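Local coordinates for protein diaminopropionate ammonia-lyase (Escherichia coli, PDB 4D9I) that breaks down both the L- and D-isomers of 2,3-diaminopropionate to pyruvate and ammonia, using pyridoxal 5'-phosphate as cofactor, at residues N13-E19 with E300-C305; F24-A29 with G242-V247; M113-T119 with Q136-M142. All blocks are in the same frame, centred on the assembly; numbering follows the deposited sequence.

Interactions 1 and 2 are neighbours, with centres about 15 Å apart. Both hold the region from the end of strand 8-12 to the start of helix 26-36 against helices flanking the seven-stranded sheet. They touch through Cys305 on Val245 and through Ile301 on Gly242 and Phe24. Interaction 1 lies partly at the surface; backbone amides meet the end of a helix there, and a water takes part. Interaction 2 is more buried and joins two helices through one carboxylate and a tyrosine ring. Interaction 3 stands apart, its centre about 34 Å from that of interaction 1 and about 29 Å from that of interaction 2. It is buried backbone pairing inside the four-stranded parallel sheet.

Interaction 1: N13-E19 with E300-C305; sequences NKFFNGE and EILRNC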
loop_
_atom_site.group_PDB
_atom_site.type_symbol
_atom_site.label_atom_id
_atom_site.label_comp_id
_atom_site.label_asym_id
_atom_site.label_seq_id
_atom_site.Cartn_x
_atom_site.Cartn_y
_atom_site.Cartn_z
ATOM N N ASN B 13 3.298 12.741 -31.485
ATOM C CA ASN B 13 2.913 11.987 -32.691
ATOM C C ASN B 13 2.909 12.895 -33.916
ATOM O O ASN B 13 1.947 13.620 -34.157
ATOM C CB ASN B 13 1.553 11.289 -32.498
ATOM C CG ASN B 13 1.075 10.521 -33.743
ATOM O OD1 ASN B 13 -0.104 10.149 -33.824
ATOM N ND2 ASN B 13 1.978 10.254 -34.685
ATOM N N LYS B 14 3.991 12.843 -34.689
ATOM C CA LYS B 14 4.135 13.681 -35.884
ATOM C C LYS B 14 3.213 13.209 -37.021
ATOM O O LYS B 14 3.113 13.839 -38.063
ATOM C CB LYS B 14 5.596 13.705 -36.331
ATOM N N PHE B 15 2.509 12.108 -36.783
ATOM C CA PHE B 15 1.686 11.486 -37.798
ATOM C C PHE B 15 0.198 11.715 -37.577
ATOM O O PHE B 15 -0.623 11.337 -38.408
ATOM C CB PHE B 15 2.111 10.013 -37.963
ATOM C CG PHE B 15 3.505 9.896 -38.525
ATOM C CD1 PHE B 15 4.614 9.852 -37.679
ATOM C CD2 PHE B 15 3.719 9.961 -39.897
ATOM C CE1 PHE B 15 5.905 9.819 -38.200
ATOM C CE2 PHE B 15 5.008 9.923 -40.428
ATOM C CZ PHE B 15 6.100 9.851 -39.570
ATOM N N PHE B 16 -0.122 12.401 -36.478
ATOM C CA PHE B 16 -1.495 12.738 -36.107
ATOM C C PHE B 16 -2.231 13.414 -37.262
ATOM O O PHE B 16 -1.721 14.361 -37.846
ATOM C CB PHE B 16 -1.484 13.652 -34.868
ATOM C CG PHE B 16 -2.845 14.133 -34.443
ATOM C CD1 PHE B 16 -3.447 15.226 -35.073
ATOM C CD2 PHE B 16 -3.515 13.511 -33.398
ATOM C CE1 PHE B 16 -4.699 15.662 -34.682
ATOM C CE2 PHE B 16 -4.767 13.950 -33.000
ATOM C CZ PHE B 16 -5.359 15.021 -33.647
ATOM N N ASN B 17 -3.418 12.910 -37.593
ATOM C CA ASN B 17 -4.278 13.568 -38.579
ATOM C C ASN B 17 -5.737 13.691 -38.145
ATOM O O ASN B 17 -6.549 14.312 -38.838
ATOM C CB ASN B 17 -4.145 12.936 -39.978
ATOM C CG ASN B 17 -4.624 11.493 -40.038
ATOM O OD1 ASN B 17 -5.089 10.922 -39.057
ATOM N ND2 ASN B 17 -4.503 10.894 -41.210
ATOM N N GLY B 18 -6.049 13.103 -36.991
ATOM C CA GLY B 18 -7.388 13.163 -36.419
ATOM C C GLY B 18 -8.468 12.450 -37.219
ATOM O O GLY B 18 -9.649 12.745 -37.046
ATOM N N GLU B 19 -8.065 11.538 -38.109
ATOM C CA GLU B 19 -9.010 10.675 -38.832
ATOM C C GLU B 19 -9.533 9.637 -37.846
ATOM O O GLU B 19 -8.783 8.787 -37.375
ATOM C CB GLU B 19 -8.352 10.019 -40.074
ATOM C CG GLU B 19 -9.105 8.821 -40.684
ATOM C CD GLU B 19 -8.611 8.402 -42.074
ATOM O OE1 GLU B 19 -8.649 7.191 -42.399
ATOM O OE2 GLU B 19 -8.193 9.280 -42.860
ATOM N N GLU B 300 -3.272 1.825 -36.731
ATOM C CA GLU B 300 -3.977 2.776 -37.582
ATOM C C GLU B 300 -4.622 3.884 -36.745
ATOM O O GLU B 300 -4.444 5.071 -37.039
ATOM C CB GLU B 300 -5.019 2.039 -38.442
ATOM C CG GLU B 300 -5.816 2.934 -39.380
ATOM C CD GLU B 300 -5.022 3.448 -40.582
ATOM O OE1 GLU B 300 -4.059 2.774 -41.028
ATOM O OE2 GLU B 300 -5.380 4.532 -41.105
ATOM N N ILE B 301 -5.357 3.488 -35.707
ATOM C CA ILE B 301 -6.026 4.422 -34.794
ATOM C C ILE B 301 -5.012 5.314 -34.071
ATOM O O ILE B 301 -5.189 6.537 -33.979
ATOM C CB ILE B 301 -6.874 3.664 -33.729
ATOM C CG1 ILE B 301 -7.928 2.731 -34.368
ATOM C CG2 ILE B 301 -7.456 4.612 -32.678
ATOM C CD1 ILE B 301 -8.699 3.298 -35.538
ATOM N N LEU B 302 -3.956 4.694 -33.549
ATOM C CA LEU B 302 -2.966 5.406 -32.743
ATOM C C LEU B 302 -2.156 6.400 -33.582
ATOM O O LEU B 302 -1.957 7.544 -33.172
ATOM C CB LEU B 302 -2.037 4.423 -32.033
ATOM C CG LEU B 302 -2.718 3.362 -31.163
ATOM C CD1 LEU B 302 -1.687 2.458 -30.492
ATOM C CD2 LEU B 302 -3.615 4.014 -30.111
ATOM N N ARG B 303 -1.690 5.953 -34.747
ATOM C CA ARG B 303 -0.956 6.810 -35.667
ATOM C C ARG B 303 -1.802 8.036 -36.035
ATOM O O ARG B 303 -1.297 9.159 -36.075
ATOM C CB ARG B 303 -0.590 6.012 -36.930
ATOM C CG ARG B 303 0.270 6.745 -37.939
ATOM C CD ARG B 303 0.024 6.162 -39.332
ATOM N NE ARG B 303 -0.015 7.239 -40.315
ATOM C CZ ARG B 303 1.015 7.632 -41.053
ATOM N NH1 ARG B 303 2.182 7.016 -40.962
ATOM N NH2 ARG B 303 0.869 8.636 -41.899
ATOM N N ASN B 304 -3.088 7.803 -36.300
ATOM C CA ASN B 304 -4.031 8.870 -36.622
ATOM C C ASN B 304 -4.372 9.811 -35.479
ATOM O O ASN B 304 -4.424 11.024 -35.671
ATOM C CB ASN B 304 -5.326 8.286 -37.169
ATOM C CG ASN B 304 -5.171 7.752 -38.575
ATOM O OD1 ASN B 304 -4.083 7.763 -39.147
ATOM N ND2 ASN B 304 -6.269 7.270 -39.137
ATOM N N CYS B 305 -4.586 9.251 -34.295
ATOM C CA CYS B 305 -5.306 9.954 -33.244
ATOM C C CYS B 305 -4.570 10.140 -31.909
ATOM O O CYS B 305 -4.983 10.973 -31.090
ATOM C CB CYS B 305 -6.653 9.270 -33.004
ATOM S SG CYS B 305 -7.864 9.615 -34.285
HETATM O O HOH W 1 -1.652 9.000 -39.439
#
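The carbonyl oxygen of Asn304, in the last turn of helix 296-305, takes two backbone N-H groups from the loop 13-19. Asn17 N lies 2.9 Å from Asn304 O, in the carbonyl plane on a lone pair. Gly18 N is 3.0 Å from the same Asn304 O but sits above that plane. The Phe16 ring lays one face over this oxygen and brings its edge to Cys305 O, with CE2 3.5 Å away. Cys305 SG adds to this close-packed part, 3.3 Å from Glu19 O. Asn17 OD1 accepts from Glu19 N in an Asx turn that lies against the Asn304 side chain. Asn304 ND2 returns a weak bond to Glu19 O. The solvent side is looser. The Arg303 chain bends at chi3 (140°), which lays one face of its guanidinium against Phe15 CB and CD2, the planes 48° apart. NH1 also bonds weakly to Gly273 O. A water joins Phe15 O, Asn304 OD1 and, weakly, Arg303 NE. Glu19 OE1 and Glu300 OE2, of like charge, stay 4.4 Å apart. Helix 296-305 ends with a carbonyl held by amides of the loop after strand 8-12, outermost within this chain in the mixed sheet of this fold type II enzyme.

Interaction 2: F24-A29 with G242-V247; sequences FSQSQA and GYLVDV
One hydrogen bond crosses the contact, from Gln26 N to Asp246 OD2 at 3.0 Å. It is nearly straight, at 169°. The amide meets the oxygen on its anti side, 33° out of the carboxylate plane. Asp246 CG is anti to the backbone N (chi1 -169°), which carries the carboxylate across to the first turn of helix 26-36. Ser25 CB also rests on it, 3.4 Å from Asp246 OD2. Ser25 is the N-cap residue of that helix. Its N and OG both donate to Gln28 OE1, at 3.1 and 2.7 Å, which fixes the Gln28 side chain over the helix start, while Asp246 of helix 235-248 accepts the Gln26 backbone amide. Ser25 OG is also bonded to Pro22 O. The start of helix 26-36 would probably favour the charge on Asp246. Van der Waals contacts surround the Gln26-Asp246 bond. Ala29 CB and Gln26 CG approach the Tyr243 ring obliquely, Ala29 CB coming within 3.4 Å of Tyr243 CD2. Val247 CG2 packs on the Gln26 chain, 3.5 Å from Gln26 CD. Phe24 O presses on the backbone of Gly242, 3.0 Å from Gly242 C. Beyond the segments, Tyr243 packs on helix 208-220 and Phe24 reaches helix 197-206.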
loop_
_atom_site.group_PDB
_atom_site.type_symbol
_atom_site.label_atom_id
_atom_site.label_comp_id
_atom_site.label_asym_id
_atom_site.label_seq_id
_atom_site.Cartn_x
_atom_site.Cartn_y
_atom_site.Cartn_z
ATOM N N PHE B 24 -14.331 1.380 -35.020
ATOM C CA PHE B 24 -14.163 1.401 -33.558
ATOM C C PHE B 24 -14.749 2.686 -32.964
ATOM O O PHE B 24 -14.003 3.587 -32.590
ATOM C CB PHE B 24 -12.674 1.213 -33.147
ATOM C CG PHE B 24 -12.022 -0.011 -33.760
ATOM C CD1 PHE B 24 -12.428 -1.302 -33.395
ATOM C CD2 PHE B 24 -11.037 0.124 -34.733
ATOM C CE1 PHE B 24 -11.854 -2.425 -33.979
ATOM C CE2 PHE B 24 -10.466 -0.998 -35.339
ATOM C CZ PHE B 24 -10.875 -2.281 -34.958
ATOM N N SER B 25 -16.078 2.745 -32.863
ATOM C CA SER B 25 -16.796 3.957 -32.442
ATOM C C SER B 25 -17.879 3.699 -31.391
ATOM O O SER B 25 -18.004 2.599 -30.880
ATOM C CB SER B 25 -17.418 4.648 -33.660
ATOM O OG SER B 25 -18.539 3.922 -34.135
ATOM N N GLN B 26 -18.671 4.722 -31.086
ATOM C CA GLN B 26 -19.758 4.604 -30.107
ATOM C C GLN B 26 -20.787 3.481 -30.350
ATOM O O GLN B 26 -21.195 2.800 -29.406
ATOM C CB GLN B 26 -20.487 5.933 -29.990
ATOM C CG GLN B 26 -19.852 6.852 -28.966
ATOM C CD GLN B 26 -20.470 8.230 -28.970
ATOM O OE1 GLN B 26 -20.203 9.047 -29.854
ATOM N NE2 GLN B 26 -21.286 8.504 -27.967
ATOM N N SER B 27 -21.215 3.301 -31.601
ATOM C CA SER B 27 -22.289 2.350 -31.895
ATOM C C SER B 27 -21.887 0.886 -31.691
ATOM O O SER B 27 -22.658 0.120 -31.119
ATOM C CB SER B 27 -22.895 2.589 -33.287
ATOM O OG SER B 27 -21.885 2.739 -34.271
ATOM N N GLN B 28 -20.684 0.507 -32.130
ATOM C CA GLN B 28 -20.182 -0.869 -31.920
ATOM C C GLN B 28 -19.942 -1.142 -30.450
ATOM O O GLN B 28 -20.253 -2.234 -29.952
ATOM C CB GLN B 28 -18.904 -1.153 -32.715
ATOM C CG GLN B 28 -19.093 -1.116 -34.223
ATOM C CD GLN B 28 -18.737 0.235 -34.806
ATOM O OE1 GLN B 28 -18.504 1.211 -34.066
ATOM N NE2 GLN B 28 -18.665 0.303 -36.132
ATOM N N ALA B 29 -19.399 -0.148 -29.750
ATOM C CA ALA B 29 -19.241 -0.243 -28.304
ATOM C C ALA B 29 -20.596 -0.412 -27.607
ATOM O O ALA B 29 -20.728 -1.256 -26.736
ATOM C CB ALA B 29 -18.501 0.964 -27.764
ATOM N N GLY B 242 -10.261 4.738 -29.945
ATOM C CA GLY B 242 -11.216 4.859 -31.054
ATOM C C GLY B 242 -12.571 5.318 -30.544
ATOM O O GLY B 242 -13.157 6.258 -31.090
ATOM N N TYR B 243 -13.044 4.675 -29.471
ATOM C CA TYR B 243 -14.325 5.035 -28.852
ATOM C C TYR B 243 -14.280 6.456 -28.286
ATOM O O TYR B 243 -15.166 7.251 -28.568
ATOM C CB TYR B 243 -14.730 4.061 -27.745
ATOM C CG TYR B 243 -15.987 4.491 -26.985
ATOM C CD1 TYR B 243 -15.918 5.321 -25.861
ATOM C CD2 TYR B 243 -17.247 4.095 -27.416
ATOM C CE1 TYR B 243 -17.070 5.725 -25.189
ATOM C CE2 TYR B 243 -18.397 4.484 -26.741
ATOM C CZ TYR B 243 -18.301 5.297 -25.630
ATOM O OH TYR B 243 -19.467 5.661 -24.990
ATOM N N LEU B 244 -13.256 6.749 -27.481
ATOM C CA LEU B 244 -13.150 8.028 -26.770
ATOM C C LEU B 244 -13.090 9.216 -27.729
ATOM O O LEU B 244 -13.724 10.257 -27.507
ATOM C CB LEU B 244 -11.912 8.037 -25.874
ATOM C CG LEU B 244 -11.948 7.161 -24.618
ATOM C CD1 LEU B 244 -10.627 7.212 -23.862
ATOM C CD2 LEU B 244 -13.105 7.546 -23.701
ATOM N N VAL B 245 -12.328 9.028 -28.798
ATOM C CA VAL B 245 -12.058 10.069 -29.769
ATOM C C VAL B 245 -13.306 10.268 -30.632
ATOM O O VAL B 245 -13.550 11.361 -31.129
ATOM C CB VAL B 245 -10.758 9.704 -30.525
ATOM C CG1 VAL B 245 -10.909 9.660 -32.028
ATOM C CG2 VAL B 245 -9.571 10.500 -30.012
ATOM N N ASP B 246 -14.129 9.223 -30.740
ATOM C CA ASP B 246 -15.456 9.367 -31.339
ATOM C C ASP B 246 -16.386 10.209 -30.462
ATOM O O ASP B 246 -17.154 11.017 -30.982
ATOM C CB ASP B 246 -16.093 7.998 -31.645
ATOM C CG ASP B 246 -17.343 8.112 -32.510
ATOM O OD1 ASP B 246 -17.307 8.795 -33.558
ATOM O OD2 ASP B 246 -18.372 7.505 -32.145
ATOM N N VAL B 247 -16.310 10.004 -29.146
ATOM C CA VAL B 247 -17.082 10.760 -28.159
ATOM C C VAL B 247 -16.565 12.193 -28.012
ATOM O O VAL B 247 -17.358 13.136 -28.004
ATOM C CB VAL B 247 -17.034 10.075 -26.768
ATOM C CG1 VAL B 247 -17.611 10.971 -25.674
ATOM C CG2 VAL B 247 -17.763 8.737 -26.799
#

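Interaction 3: M113-T119 with Q136-M142; sequences MTFATTT and QNAVIYM
Strands 114-118 and 137-142 pair in parallel through a regular run of backbone bonds. Met113 O accepts from Asn137 N, and Asn137 O from Phe115 N. Phe115 O takes Val139 N at 2.8 Å, and Val139 O takes Thr117 N. Thr117 O receives Tyr141 N at 2.7 Å, and Tyr141 O receives Thr119 N. A side chain extends the run at its start: Gln136 OE1 lies 2.7 Å from Met113 N, at a nearly straight 176°. The bend at chi2 (-54°) turns the Gln136 amide back to this N-H, and its NE2 donates to Leu134 O. The hydroxyls of Thr117, Thr118 and Thr119 have partners outside the pair. Thr117 OG1 bonds to Val187 O, Thr118 OG1 to Thr175 OG1, and Thr119 OG1 to the amides of Gly121 and Gly124, close to Asp120, the probable proton acceptor for the L-isomer. Thr119 CG2 is tight against Ile140 CG2 at 3.4 Å. The two strands and helix 122-133 form a beta-alpha-beta crossover. That helix covers the face bearing Phe115 and Thr117; helix 168-182 covers that of Thr118 and Tyr141. Strand 185-186 bonds the backbone of Thr114 and Ala116; Glu160 of strand 160-163 bonds that of Ala138 and Ile140.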
loop_
_atom_site.group_PDB
_atom_site.type_symbol
_atom_site.label_atom_id
_atom_site.label_comp_id
_atom_site.label_asym_id
_atom_site.label_seq_id
_atom_site.Cartn_x
_atom_site.Cartn_y
_atom_site.Cartn_z
ATOM N N MET B 113 -16.855 -26.465 -30.975
ATOM C CA MET B 113 -15.698 -25.699 -31.455
ATOM C C MET B 113 -14.535 -25.822 -30.464
ATOM O O MET B 113 -14.755 -25.972 -29.260
ATOM C CB MET B 113 -16.061 -24.209 -31.605
ATOM C CG MET B 113 -17.045 -23.871 -32.724
ATOM S SD MET B 113 -17.185 -22.082 -33.030
ATOM C CE MET B 113 -15.744 -21.804 -34.066
ATOM N N THR B 114 -13.307 -25.755 -30.978
ATOM C CA THR B 114 -12.112 -25.693 -30.146
ATOM C C THR B 114 -11.369 -24.404 -30.441
ATOM O O THR B 114 -10.948 -24.162 -31.579
ATOM C CB THR B 114 -11.202 -26.912 -30.366
ATOM O OG1 THR B 114 -11.954 -28.095 -30.104
ATOM C CG2 THR B 114 -9.999 -26.868 -29.431
ATOM N N PHE B 115 -11.250 -23.564 -29.420
ATOM C CA PHE B 115 -10.575 -22.276 -29.557
ATOM C C PHE B 115 -9.131 -22.363 -29.112
ATOM O O PHE B 115 -8.858 -22.738 -27.973
ATOM C CB PHE B 115 -11.305 -21.201 -28.751
ATOM C CG PHE B 115 -12.702 -20.966 -29.220
ATOM C CD1 PHE B 115 -12.933 -20.357 -30.447
ATOM C CD2 PHE B 115 -13.782 -21.388 -28.460
ATOM C CE1 PHE B 115 -14.226 -20.150 -30.903
ATOM C CE2 PHE B 115 -15.083 -21.204 -28.916
ATOM C CZ PHE B 115 -15.306 -20.572 -30.129
ATOM N N ALA B 116 -8.220 -21.963 -29.990
ATOM C CA ALA B 116 -6.784 -22.098 -29.726
ATOM C C ALA B 116 -6.115 -20.732 -29.617
ATOM O O ALA B 116 -6.341 -19.843 -30.446
ATOM C CB ALA B 116 -6.122 -22.948 -30.797
ATOM N N THR B 117 -5.293 -20.567 -28.580
ATOM C CA THR B 117 -4.813 -19.251 -28.226
ATOM C C THR B 117 -3.452 -19.296 -27.549
ATOM O O THR B 117 -3.197 -20.181 -26.744
ATOM C CB THR B 117 -5.844 -18.589 -27.284
ATOM O OG1 THR B 117 -7.063 -18.375 -28.014
ATOM C CG2 THR B 117 -5.345 -17.272 -26.734
ATOM N N THR B 118 -2.593 -18.339 -27.897
ATOM C CA THR B 118 -1.375 -18.026 -27.141
ATOM C C THR B 118 -1.586 -16.782 -26.271
ATOM O O THR B 118 -2.220 -15.817 -26.694
ATOM C CB THR B 118 -0.142 -17.825 -28.053
ATOM O OG1 THR B 118 0.279 -19.089 -28.576
ATOM C CG2 THR B 118 1.020 -17.234 -27.261
ATOM N N THR B 119 -1.043 -16.819 -25.054
ATOM C CA THR B 119 -1.215 -15.750 -24.095
ATOM C C THR B 119 -0.089 -15.710 -23.067
ATOM O O THR B 119 0.556 -16.727 -22.779
ATOM C CB THR B 119 -2.534 -15.897 -23.317
ATOM O OG1 THR B 119 -2.804 -14.675 -22.600
ATOM C CG2 THR B 119 -2.456 -17.088 -22.337
ATOM N N GLN B 136 -17.828 -25.079 -24.953
ATOM C CA GLN B 136 -16.882 -25.339 -26.045
ATOM C C GLN B 136 -15.521 -25.698 -25.447
ATOM O O GLN B 136 -15.346 -25.653 -24.232
ATOM C CB GLN B 136 -16.755 -24.109 -26.964
ATOM C CG GLN B 136 -18.069 -23.544 -27.508
ATOM C CD GLN B 136 -18.927 -24.583 -28.213
ATOM O OE1 GLN B 136 -18.438 -25.349 -29.049
ATOM N NE2 GLN B 136 -20.223 -24.611 -27.883
ATOM N N ASN B 137 -14.568 -26.071 -26.296
ATOM C CA ASN B 137 -13.213 -26.390 -25.845
ATOM C C ASN B 137 -12.218 -25.257 -26.084
ATOM O O ASN B 137 -12.398 -24.447 -26.992
ATOM C CB ASN B 137 -12.730 -27.679 -26.510
ATOM C CG ASN B 137 -13.492 -28.896 -26.028
ATOM O OD1 ASN B 137 -14.240 -29.504 -26.782
ATOM N ND2 ASN B 137 -13.315 -29.245 -24.760
ATOM N N ALA B 138 -11.185 -25.182 -25.252
ATOM C CA ALA B 138 -10.114 -24.230 -25.465
ATOM C C ALA B 138 -8.740 -24.857 -25.238
ATOM O O ALA B 138 -8.567 -25.686 -24.344
ATOM C CB ALA B 138 -10.305 -22.994 -24.590
ATOM N N VAL B 139 -7.768 -24.458 -26.051
ATOM C CA VAL B 139 -6.381 -24.934 -25.915
ATOM C C VAL B 139 -5.452 -23.717 -25.882
ATOM O O VAL B 139 -5.265 -23.036 -26.886
ATOM C CB VAL B 139 -5.984 -25.943 -27.031
ATOM C CG1 VAL B 139 -4.578 -26.486 -26.803
ATOM C CG2 VAL B 139 -6.959 -27.110 -27.082
ATOM N N ILE B 140 -4.902 -23.434 -24.705
ATOM C CA ILE B 140 -4.083 -22.243 -24.486
ATOM C C ILE B 140 -2.589 -22.582 -24.449
ATOM O O ILE B 140 -2.162 -23.517 -23.759
ATOM C CB ILE B 140 -4.495 -21.516 -23.178
ATOM C CG1 ILE B 140 -6.022 -21.316 -23.093
ATOM C CG2 ILE B 140 -3.756 -20.205 -23.015
ATOM C CD1 ILE B 140 -6.710 -20.680 -24.297
ATOM N N TYR B 141 -1.791 -21.840 -25.209
ATOM C CA TYR B 141 -0.334 -21.951 -25.110
ATOM C C TYR B 141 0.247 -20.733 -24.358
ATOM O O TYR B 141 -0.189 -19.599 -24.567
ATOM C CB TYR B 141 0.295 -22.110 -26.504
ATOM C CG TYR B 141 -0.052 -23.412 -27.213
ATOM C CD1 TYR B 141 -1.182 -24.150 -26.856
ATOM C CD2 TYR B 141 0.731 -23.890 -28.258
ATOM C CE1 TYR B 141 -1.508 -25.327 -27.499
ATOM C CE2 TYR B 141 0.407 -25.071 -28.910
ATOM C CZ TYR B 141 -0.713 -25.786 -28.526
ATOM O OH TYR B 141 -1.053 -26.954 -29.169
ATOM N N MET B 142 1.199 -20.985 -23.466
ATOM C CA MET B 142 1.911 -19.915 -22.755
ATOM C C MET B 142 3.432 -20.065 -22.952
ATOM O O MET B 142 3.936 -21.190 -23.021
ATOM C CB MET B 142 1.532 -19.895 -21.263
ATOM C CG MET B 142 0.047 -19.668 -20.983
ATOM S SD MET B 142 -0.289 -19.357 -19.234
ATOM C CE MET B 142 0.396 -17.711 -19.092
#